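Local coordinates for protein protoporphyrinogen oxidase (PDB 3LOV) that probably oxidises coproporphyrinogen III to coproporphyrin III in heme b biosynthesis, using bound FAD and molecular oxygen, at residues A[111-116]-A[133-138]. Sequence-based numbering, arbitrary orientation.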
ATOM      1  N   THR A 111      -0.544 -26.213   5.174  1.00 25.50           N
ATOM      2  CA  THR A 111      -1.660 -26.861   5.868  1.00 26.40           C
ATOM      3  C   THR A 111      -1.903 -28.278   5.320  1.00 27.29           C
ATOM      4  O   THR A 111      -2.570 -29.085   5.984  1.00 27.06           O
ATOM      5  CB  THR A 111      -2.925 -26.018   5.760  1.00 25.79           C
ATOM      6  OG1 THR A 111      -3.252 -25.866   4.390  1.00 27.27           O
ATOM      7  CG2 THR A 111      -2.719 -24.599   6.413  1.00 24.86           C
ATOM      8  N   ASP A 112      -1.351 -28.587   4.142  1.00 25.49           N
ATOM      9  CA  ASP A 112      -1.396 -29.952   3.559  1.00 26.96           C
ATOM     10  C   ASP A 112       0.010 -30.382   3.147  1.00 28.57           C
ATOM     11  O   ASP A 112       0.505 -30.033   2.052  1.00 28.69           O
ATOM     12  CB  ASP A 112      -2.354 -29.953   2.378  1.00 28.72           C
ATOM     13  CG  ASP A 112      -2.385 -31.273   1.624  1.00 31.71           C
ATOM     14  OD1 ASP A 112      -1.407 -32.056   1.647  1.00 27.38           O
ATOM     15  OD2 ASP A 112      -3.425 -31.496   0.972  1.00 37.55           O
ATOM     16  N   LEU A 113       0.654 -31.140   4.025  1.00 26.83           N
ATOM     17  CA  LEU A 113       2.077 -31.402   3.880  1.00 28.38           C
ATOM     18  C   LEU A 113       2.416 -32.177   2.592  1.00 29.75           C
ATOM     19  O   LEU A 113       3.477 -31.970   2.008  1.00 25.71           O
ATOM     20  CB  LEU A 113       2.609 -32.135   5.094  1.00 25.82           C
ATOM     21  CG  LEU A 113       2.559 -31.389   6.427  1.00 34.06           C
ATOM     22  CD1 LEU A 113       3.126 -32.265   7.512  1.00 36.38           C
ATOM     23  CD2 LEU A 113       3.347 -30.097   6.359  1.00 30.63           C
ATOM     24  N   ASP A 114       1.524 -33.052   2.143  1.00 30.22           N
ATOM     25  CA  ASP A 114       1.805 -33.843   0.952  1.00 33.00           C
ATOM     26  C   ASP A 114       1.850 -32.933  -0.285  1.00 33.83           C
ATOM     27  O   ASP A 114       2.722 -33.050  -1.134  1.00 38.21           O
ATOM     28  CB  ASP A 114       0.703 -34.895   0.718  1.00 35.07           C
ATOM     29  CG  ASP A 114       0.807 -36.119   1.642  1.00 36.76           C
ATOM     30  OD1 ASP A 114       1.737 -36.273   2.463  1.00 29.33           O
ATOM     31  OD2 ASP A 114      -0.079 -36.964   1.520  1.00 37.65           O
ATOM     32  N   LEU A 115       0.870 -32.056  -0.395  1.00 33.44           N
ATOM     33  CA  LEU A 115       0.730 -31.168  -1.548  1.00 34.69           C
ATOM     34  C   LEU A 115       1.852 -30.132  -1.521  1.00 34.05           C
ATOM     35  O   LEU A 115       2.495 -29.853  -2.552  1.00 31.69           O
ATOM     36  CB  LEU A 115      -0.612 -30.452  -1.486  1.00 37.48           C
ATOM     37  CG  LEU A 115      -1.515 -30.503  -2.699  1.00 37.19           C
ATOM     38  CD1 LEU A 115      -2.048 -31.941  -2.890  1.00 42.23           C
ATOM     39  CD2 LEU A 115      -2.636 -29.484  -2.461  1.00 36.22           C
ATOM     40  N   PHE A 116       2.105 -29.609  -0.322  1.00 34.56           N
ATOM     41  CA  PHE A 116       3.138 -28.605  -0.124  1.00 36.21           C
ATOM     42  C   PHE A 116       4.526 -29.093  -0.490  1.00 37.09           C
ATOM     43  O   PHE A 116       5.314 -28.347  -1.083  1.00 39.22           O
ATOM     44  CB  PHE A 116       3.189 -28.093   1.314  1.00 35.65           C
ATOM     45  CG  PHE A 116       4.223 -27.049   1.503  1.00 37.59           C
ATOM     46  CD1 PHE A 116       3.995 -25.751   1.023  1.00 39.95           C
ATOM     47  CD2 PHE A 116       5.450 -27.364   2.076  1.00 29.91           C
ATOM     48  CE1 PHE A 116       4.980 -24.767   1.144  1.00 44.31           C
ATOM     49  CE2 PHE A 116       6.443 -26.397   2.203  1.00 32.77           C
ATOM     50  CZ  PHE A 116       6.215 -25.100   1.735  1.00 39.63           C
ATOM     51  N   LEU A 133       8.921 -29.364  12.226  1.00 24.54           N
ATOM     52  CA  LEU A 133       8.558 -28.191  13.047  1.00 24.80           C
ATOM     53  C   LEU A 133       7.016 -28.082  13.181  1.00 22.63           C
ATOM     54  O   LEU A 133       6.523 -27.868  14.271  1.00 22.72           O
ATOM     55  CB  LEU A 133       9.179 -26.891  12.489  1.00 22.75           C
ATOM     56  CG  LEU A 133      10.710 -26.664  12.608  1.00 28.71           C
ATOM     57  CD1 LEU A 133      11.178 -25.485  11.746  1.00 24.28           C
ATOM     58  CD2 LEU A 133      11.114 -26.408  14.031  1.00 21.53           C
ATOM     59  N   LEU A 134       6.276 -28.293  12.079  1.00 20.47           N
ATOM     60  CA  LEU A 134       4.818 -28.146  12.089  1.00 22.22           C
ATOM     61  C   LEU A 134       4.100 -29.246  12.891  1.00 22.93           C
ATOM     62  O   LEU A 134       3.221 -28.923  13.719  1.00 20.68           O
ATOM     63  CB  LEU A 134       4.250 -28.025  10.674  1.00 19.98           C
ATOM     64  CG  LEU A 134       4.582 -26.725   9.903  1.00 24.28           C
ATOM     65  CD1 LEU A 134       4.145 -26.885   8.486  1.00 24.21           C
ATOM     66  CD2 LEU A 134       3.907 -25.477  10.529  1.00 18.78           C
ATOM     67  N   LEU A 135       4.501 -30.513  12.679  1.00 21.10           N
ATOM     68  CA  LEU A 135       3.879 -31.657  13.360  1.00 22.67           C
ATOM     69  C   LEU A 135       4.364 -31.905  14.758  1.00 21.81           C
ATOM     70  O   LEU A 135       3.642 -32.556  15.532  1.00 20.49           O
ATOM     71  CB  LEU A 135       4.072 -32.953  12.577  1.00 24.30           C
ATOM     72  CG  LEU A 135       3.345 -32.987  11.241  1.00 27.55           C
ATOM     73  CD1 LEU A 135       3.797 -34.224  10.473  1.00 28.80           C
ATOM     74  CD2 LEU A 135       1.829 -32.945  11.447  1.00 19.29           C
ATOM     75  N   HIS A 136       5.568 -31.410  15.079  1.00 20.18           N
ATOM     76  CA  HIS A 136       6.194 -31.648  16.377  1.00 22.09           C
ATOM     77  C   HIS A 136       6.729 -30.364  17.012  1.00 26.35           C
ATOM     78  O   HIS A 136       7.936 -30.271  17.392  1.00 26.88           O
ATOM     79  CB  HIS A 136       7.325 -32.694  16.247  1.00 22.08           C
ATOM     80  CG  HIS A 136       6.894 -33.954  15.575  1.00 23.59           C
ATOM     81  ND1 HIS A 136       6.282 -34.987  16.250  1.00 27.37           N
ATOM     82  CD2 HIS A 136       6.950 -34.333  14.280  1.00 26.11           C
ATOM     83  CE1 HIS A 136       6.014 -35.960  15.406  1.00 29.11           C
ATOM     84  NE2 HIS A 136       6.403 -35.589  14.201  1.00 25.79           N
ATOM     85  N   PRO A 137       5.846 -29.366  17.159  1.00 27.31           N
ATOM     86  CA  PRO A 137       6.298 -28.077  17.670  1.00 28.55           C
ATOM     87  C   PRO A 137       6.917 -28.208  19.069  1.00 29.42           C
ATOM     88  O   PRO A 137       6.462 -29.012  19.888  1.00 29.10           O
ATOM     89  CB  PRO A 137       5.004 -27.245  17.712  1.00 29.20           C
ATOM     90  CG  PRO A 137       3.879 -28.296  17.821  1.00 28.13           C
ATOM     91  CD  PRO A 137       4.381 -29.388  16.933  1.00 28.23           C
ATOM     92  N   SER A 138       7.957 -27.421  19.323  1.00 29.29           N
ATOM     93  CA  SER A 138       8.656 -27.437  20.589  1.00 27.21           C
ATOM     94  C   SER A 138       7.757 -26.957  21.701  1.00 27.33           C
ATOM     95  O   SER A 138       6.999 -25.981  21.551  1.00 22.88           O
ATOM     96  CB  SER A 138       9.885 -26.520  20.517  1.00 29.26           C
ATOM     97  OG  SER A 138      10.538 -26.454  21.765  1.00 31.38           O
TER
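Leu113 divides its two methyls between a pair of consecutive leucines, Leu134 and Leu135, at the C-terminal end of helix 124-135. Toward Leu135 the meeting is tip to tip: Leu113 CD1 stops 3.6 Å from Leu135 CD1, with Leu135 CG only slightly farther from the same Leu113 methyl. Toward Leu134 the two side chains meet at a slant, and Leu113 CD2 lies 3.9 Å from Leu134 CD1. With chi1 at -64°, CG of Leu113 stands opposite its own carbonyl carbon, which sends the side chain toward helix 124-135. The contact is purely apolar and small, 127 Å² in all; Leu134 is buried, whereas Leu135 is exposed.

Leu113 is also the first residue of the short helix 113-116. Asp112 is its N-cap: OD1 takes the N-H of Leu115 at 3.1 Å, nearly straight at 170° but from above the carboxylate plane. Phe202 of helix 201-207 touches all three leucines, and Pro110 of strand 109-110 packs on Leu134, so the cluster ties the end of helix 124-135 to the start of helix 113-116 and to helix 201-207, away from the FAD site.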